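PDB 2ZPO: ribonuclease, which probably acts as a secreted endonuclease of the pancreatic ribonuclease family, cleaving RNA on the 3' side of pyrimidine nucleotides. Local coordinates for residues A[22-26]-A[78-82]; A[100-104]-A[115-119]. All blocks are in the same frame, centred on the assembly; numbering follows the deposited sequence. Where two conformers were deposited one is given.

Contact 1: residues A[22-26]-A[78-82]; sequences TRTYC and LTTCR. With SO4 (sulfate ion), chain F; SO4 (sulfate ion), chain D.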
loop_
_atom_site.group_PDB
_atom_site.type_symbol
_atom_site.label_atom_id
_atom_site.label_comp_id
_atom_site.label_asym_id
_atom_site.label_seq_id
_atom_site.Cartn_x
_atom_site.Cartn_y
_atom_site.Cartn_z
ATOM N N THR A 22 -13.540 -6.168 5.574
ATOM C CA THR A 22 -12.112 -5.913 5.337
ATOM C C THR A 22 -11.283 -7.189 5.172
ATOM O O THR A 22 -10.336 -7.227 4.398
ATOM C CB THR A 22 -11.521 -5.022 6.429
ATOM O OG1 THR A 22 -12.383 -3.902 6.644
ATOM C CG2 THR A 22 -10.163 -4.529 5.997
ATOM N N ARG A 23 -11.663 -8.253 5.869
ATOM C CA ARG A 23 -10.969 -9.526 5.752
ATOM C C ARG A 23 -11.079 -9.997 4.290
ATOM O O ARG A 23 -10.081 -10.402 3.684
ATOM C CB ARG A 23 -11.621 -10.519 6.723
ATOM C CG ARG A 23 -11.111 -11.918 6.706
ATOM C CD ARG A 23 -12.083 -12.843 7.468
ATOM N NE ARG A 23 -12.885 -13.624 6.512
ATOM C CZ ARG A 23 -14.189 -13.471 6.259
ATOM N NH1 ARG A 23 -14.932 -12.566 6.898
ATOM N NH2 ARG A 23 -14.764 -14.256 5.362
ATOM N N THR A 24 -12.285 -9.906 3.722
ATOM C CA THR A 24 -12.530 -10.319 2.344
ATOM C C THR A 24 -11.841 -9.368 1.350
ATOM O O THR A 24 -11.287 -9.819 0.354
ATOM C CB THR A 24 -14.041 -10.401 1.995
ATOM O OG1 THR A 24 -14.737 -11.252 2.934
ATOM C CG2 THR A 24 -14.225 -10.957 0.621
ATOM N N TYR A 25 -11.908 -8.064 1.613
ATOM C CA TYR A 25 -11.140 -7.085 0.834
ATOM C C TYR A 25 -9.684 -7.558 0.726
ATOM O O TYR A 25 -9.109 -7.661 -0.365
ATOM C CB TYR A 25 -11.193 -5.709 1.500
ATOM C CG TYR A 25 -10.348 -4.694 0.773
ATOM C CD1 TYR A 25 -9.002 -4.533 1.095
ATOM C CD2 TYR A 25 -10.890 -3.913 -0.248
ATOM C CE1 TYR A 25 -8.228 -3.607 0.424
ATOM C CE2 TYR A 25 -10.123 -2.980 -0.951
ATOM C CZ TYR A 25 -8.782 -2.843 -0.617
ATOM O OH TYR A 25 -8.017 -1.929 -1.314
ATOM N N CYS A 26 -9.088 -7.821 1.886
ATOM C CA CYS A 26 -7.675 -8.206 1.922
ATOM C C CYS A 26 -7.384 -9.508 1.174
ATOM O O CYS A 26 -6.457 -9.598 0.389
ATOM C CB CYS A 26 -7.211 -8.261 3.365
ATOM S SG CYS A 26 -6.967 -6.643 4.095
ATOM N N LEU A 78 -6.806 4.425 4.061
ATOM C CA LEU A 78 -5.912 3.259 3.962
ATOM C C LEU A 78 -6.619 1.984 4.356
ATOM O O LEU A 78 -7.505 2.004 5.222
ATOM C CB LEU A 78 -4.725 3.415 4.917
ATOM C CG LEU A 78 -3.878 4.673 4.855
ATOM C CD1 LEU A 78 -2.799 4.596 5.901
ATOM C CD2 LEU A 78 -3.252 4.856 3.463
ATOM N N THR A 79 -6.238 0.882 3.719
ATOM C CA THR A 79 -6.580 -0.436 4.251
ATOM C C THR A 79 -5.279 -1.203 4.425
ATOM O O THR A 79 -4.462 -1.292 3.486
ATOM C CB THR A 79 -7.507 -1.216 3.312
ATOM O OG1 THR A 79 -8.663 -0.412 3.051
ATOM C CG2 THR A 79 -7.949 -2.566 3.950
ATOM N N THR A 80 -5.104 -1.763 5.615
ATOM C CA THR A 80 -3.894 -2.505 5.959
ATOM C C THR A 80 -4.264 -3.958 6.152
ATOM O O THR A 80 -5.185 -4.271 6.914
ATOM C CB THR A 80 -3.180 -1.897 7.204
ATOM O OG1 THR A 80 -2.986 -0.492 6.991
ATOM C CG2 THR A 80 -1.851 -2.541 7.401
ATOM N N CYS A 81 -3.551 -4.831 5.437
ATOM C CA CYS A 81 -3.783 -6.262 5.463
ATOM C C CYS A 81 -2.582 -6.948 6.100
ATOM O O CYS A 81 -1.448 -6.636 5.754
ATOM C CB CYS A 81 -3.963 -6.784 4.035
ATOM S SG CYS A 81 -5.287 -5.950 3.130
ATOM N N ARG A 82 -2.856 -7.868 7.023
ATOM C CA ARG A 82 -1.819 -8.635 7.717
ATOM C C ARG A 82 -2.208 -10.113 7.668
ATOM O O ARG A 82 -3.342 -10.476 7.939
ATOM C CB ARG A 82 -1.659 -8.160 9.166
ATOM C CG ARG A 82 -0.836 -6.871 9.295
ATOM C CD ARG A 82 -0.825 -6.292 10.720
ATOM N NE ARG A 82 -0.085 -7.110 11.693
ATOM C CZ ARG A 82 1.216 -6.970 11.982
ATOM N NH1 ARG A 82 1.956 -6.066 11.357
ATOM N NH2 ARG A 82 1.783 -7.769 12.890
HETATM S S SO4 F . -1.648 -8.848 13.997
HETATM O O1 SO4 F . -1.629 -9.177 12.574
HETATM O O2 SO4 F . -2.387 -9.873 14.731
HETATM O O3 SO4 F . -0.276 -8.789 14.498
HETATM O O4 SO4 F . -2.308 -7.560 14.197
HETATM S S SO4 D . -12.555 -1.708 9.632
HETATM O O1 SO4 D . -12.083 -3.049 9.264
HETATM O O2 SO4 D . -11.508 -0.961 10.365
HETATM O O3 SO4 D . -12.984 -1.010 8.427
HETATM O O4 SO4 D . -13.721 -1.838 10.519
#

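Contact 2: residues A[100-104]-A[115-119]; sequences TQRIR and YDRAI. With SO4 (sulfate ion), chain C; SO4 (sulfate ion), chain B.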
loop_
_atom_site.group_PDB
_atom_site.type_symbol
_atom_site.label_atom_id
_atom_site.label_comp_id
_atom_site.label_asym_id
_atom_site.label_seq_id
_atom_site.Cartn_x
_atom_site.Cartn_y
_atom_site.Cartn_z
ATOM N N THR A 100 -7.426 6.492 8.482
ATOM C CA THR A 100 -7.157 7.696 7.697
ATOM C C THR A 100 -5.916 8.346 8.311
ATOM O O THR A 100 -5.974 8.872 9.442
ATOM C CB THR A 100 -8.367 8.670 7.687
ATOM O OG1 THR A 100 -9.579 7.940 7.418
ATOM C CG2 THR A 100 -8.200 9.719 6.601
ATOM N N GLN A 101 -4.792 8.282 7.587
ATOM C CA GLN A 101 -3.486 8.574 8.175
ATOM C C GLN A 101 -2.578 9.170 7.117
ATOM O O GLN A 101 -2.718 8.838 5.927
ATOM C CB GLN A 101 -2.848 7.283 8.677
ATOM C CG GLN A 101 -3.575 6.624 9.862
ATOM C CD GLN A 101 -2.774 5.482 10.410
ATOM O OE1 GLN A 101 -1.856 5.682 11.213
ATOM N NE2 GLN A 101 -3.062 4.286 9.936
ATOM N N ARG A 102 -1.676 10.055 7.556
ATOM C CA ARG A 102 -0.551 10.436 6.689
ATOM C C ARG A 102 0.336 9.209 6.490
ATOM O O ARG A 102 0.328 8.257 7.285
ATOM C CB ARG A 102 0.258 11.611 7.275
ATOM C CG ARG A 102 -0.578 12.903 7.443
ATOM C CD ARG A 102 0.133 13.947 8.313
ATOM N NE ARG A 102 1.444 14.310 7.807
ATOM C CZ ARG A 102 2.592 14.243 8.478
ATOM N NH1 ARG A 102 2.630 13.847 9.744
ATOM N NH2 ARG A 102 3.711 14.623 7.878
ATOM N N ILE A 103 1.101 9.230 5.408
ATOM C CA ILE A 103 1.953 8.088 5.072
ATOM C C ILE A 103 3.390 8.514 4.776
ATOM O O ILE A 103 3.644 9.658 4.355
ATOM C CB ILE A 103 1.398 7.244 3.871
ATOM C CG1 ILE A 103 1.322 8.071 2.578
ATOM C CG2 ILE A 103 0.037 6.632 4.246
ATOM C CD1 ILE A 103 0.972 7.277 1.310
ATOM N N ARG A 104 4.305 7.547 4.963
ATOM C CA ARG A 104 5.736 7.730 4.716
ATOM C C ARG A 104 6.089 6.752 3.617
ATOM O O ARG A 104 5.840 5.541 3.756
ATOM C CB ARG A 104 6.558 7.427 5.991
ATOM C CG ARG A 104 8.061 7.544 5.776
ATOM C CD ARG A 104 8.838 7.468 7.066
ATOM N NE ARG A 104 8.606 8.681 7.846
ATOM C CZ ARG A 104 9.042 8.869 9.080
ATOM N NH1 ARG A 104 9.753 7.908 9.675
ATOM N NH2 ARG A 104 8.762 10.009 9.699
ATOM N N TYR A 115 6.419 1.686 -0.148
ATOM C CA TYR A 115 5.611 2.182 0.961
ATOM C C TYR A 115 6.363 1.845 2.226
ATOM O O TYR A 115 6.769 0.690 2.412
ATOM C CB TYR A 115 4.243 1.503 0.931
ATOM C CG TYR A 115 3.312 1.955 2.038
ATOM C CD1 TYR A 115 2.460 3.038 1.847
ATOM C CD2 TYR A 115 3.318 1.328 3.295
ATOM C CE1 TYR A 115 1.621 3.482 2.868
ATOM C CE2 TYR A 115 2.457 1.757 4.309
ATOM C CZ TYR A 115 1.615 2.825 4.092
ATOM O OH TYR A 115 0.762 3.286 5.067
ATOM N N ASP A 116 6.530 2.816 3.113
ATOM C CA ASP A 116 7.198 2.535 4.385
ATOM C C ASP A 116 6.209 2.222 5.499
ATOM O O ASP A 116 6.118 1.087 5.944
ATOM C CB ASP A 116 8.167 3.633 4.788
ATOM C CG ASP A 116 8.924 3.274 6.040
ATOM O OD1 ASP A 116 9.131 2.059 6.243
ATOM O OD2 ASP A 116 9.315 4.177 6.783
ATOM N N ARG A 117 5.452 3.226 5.947
ATOM C CA ARG A 117 4.501 3.023 7.032
ATOM C C ARG A 117 3.502 4.165 7.077
ATOM O O ARG A 117 3.726 5.202 6.451
ATOM C CB ARG A 117 5.256 2.903 8.365
ATOM C CG ARG A 117 5.999 4.159 8.829
ATOM C CD ARG A 117 6.502 3.880 10.250
ATOM N NE ARG A 117 7.202 4.988 10.867
ATOM C CZ ARG A 117 6.613 5.975 11.534
ATOM N NH1 ARG A 117 5.288 6.008 11.653
ATOM N NH2 ARG A 117 7.353 6.934 12.075
ATOM N N ALA A 118 2.421 3.961 7.831
ATOM C CA ALA A 118 1.531 5.045 8.228
ATOM C C ALA A 118 2.174 5.837 9.364
ATOM O O ALA A 118 2.937 5.267 10.170
ATOM C CB ALA A 118 0.183 4.491 8.665
ATOM N N ILE A 119 1.891 7.140 9.378
ATOM C CA ILE A 119 2.349 8.061 10.419
ATOM C C ILE A 119 1.259 8.194 11.480
ATOM O O ILE A 119 0.062 8.272 11.146
ATOM C CB ILE A 119 2.642 9.472 9.844
ATOM C CG1 ILE A 119 3.850 9.446 8.924
ATOM C CG2 ILE A 119 2.840 10.499 10.971
ATOM C CD1 ILE A 119 3.903 10.619 7.988
HETATM S S SO4 C . 2.383 0.470 9.872
HETATM O O1 SO4 C . 1.379 -0.605 9.871
HETATM O O2 SO4 C . 2.523 1.028 11.214
HETATM O O3 SO4 C . 3.710 -0.017 9.471
HETATM O O4 SO4 C . 1.952 1.493 8.923
HETATM S S SO4 B . 7.265 -2.189 -0.976
HETATM O O1 SO4 B . 6.154 -3.118 -1.167
HETATM O O2 SO4 B . 8.285 -2.757 -0.096
HETATM O O3 SO4 B . 7.906 -1.836 -2.264
HETATM O O4 SO4 B . 6.771 -0.996 -0.313
HETATM O O HOH W 1 -1.473 10.425 10.405
HETATM O O HOH W 2 10.382 5.065 8.931
#

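Contact 1: residues A[22-26]-A[78-82]
C26 and C81 are joined covalently: their SG atoms lie 2.1 Å apart, and the disulfide torsion of -80°, close to a quarter turn, indicates little strain. Cysteine suits both places because each CB points at the opposite segment.

Beside this link the packing is apolar. The methyls of T22 and T79 meet tip to tip, CG2 to CG2 at 3.6 Å. T79 CG2 also touches Y25, 3.6 Å from CD1, while T79 OG1 sits over one face of that ring.

T79 OG1 is hydrogen-bonded to H48 and R16, and Y25 OH to D13. A chi1 of -48° sets T22 OG1 beside the backbone N, where it donates to a sulfate, 2.8 Å from its O1, leaving CG2, anti to that N, for T79. A serine at T22 would probably keep that hydroxyl but lose the methyl, leaving a gap against T79 CG2. R82, whose CB points away from the helix, grips another sulfate through NE, 2.7 Å from its O1, and NH2, 2.8 Å from its O3.

A helix tied by a disulfide to the antiparallel sheet is characteristic of the pancreatic ribonuclease fold; the anion at R82 is consistent with its inferred part in substrate binding.

Contact 2: residues A[100-104]-A[115-119]
R104 and R117 form a hydrogen-bonded antiparallel pair, with R104 N donating to R117 O at 2.8 Å. The returning bonds are split: R104 O accepts from D116 N at 2.9 Å and from R117 N at 3.2 Å. Two residues thus face one, a classic beta bulge. I119 N gives R102 O a straight bond of 2.8 Å, though it arrives 38° above the carbonyl plane, and a water bridges R102 N to I119 O.

The side chains of R104 and R117 run side by side, bringing NH2 of R117 over one face of the R104 guanidinium, 3.5 Å from NH1, with the planes 63° apart. This like-charged approach is probably eased by D71, which forms a salt bridge with R104 NE, while R117 NH1 turns back to A118 O at 2.9 Å. Arginine suits this place because its long chain can carry the charge from the strand to D71; a water also links R104 NH1 to D116 OD2.

On the other face, I103 and A118 form a non-hydrogen-bonded pair. With CG1 of I103 between the backbone N and the carbonyl carbon (chi1 62°), CG2 lies anti to that carbon and meets the Y115 ring at its edge, 3.5 Å from OH, the side chains crossing at about a right angle. A118 N binds a sulfate. I119 crosses the R102 side chain obliquely, its CD1 over one face of the guanidinium, whose NE is hydrogen-bonded to S72 O.

Y115 N holds another sulfate, 2.7 Å from its O4, which H11 and H114 probably also bind, as at the phosphate site of ribonuclease A. Strand 69-83 flanks 100-104 on its other side, strand 43-47 adds V47 to I103 and Y115, and helix 3-11 brings the H11 ring against Y115.

After helix 3-11, the chain enters helix 22-32, and contact 1 fastens the start of that helix to strand 69-83, closing a loop of 51 intervening residues that includes strand 43-47. Only then does contact 2 begin, in the hairpin of strands 94-108 and 111-118, closing a loop of just 10 residues. The two loops stand in series, neither nested nor crossed, with centres about 15 Å apart. They are joined through the sheet, where strands 69-83 and 94-108 are neighbours, and through L78, whose CD2 packs 3.8 Å from I103 CG2. One contact anchors a helix to the sheet; the other ties in its C-terminal strand.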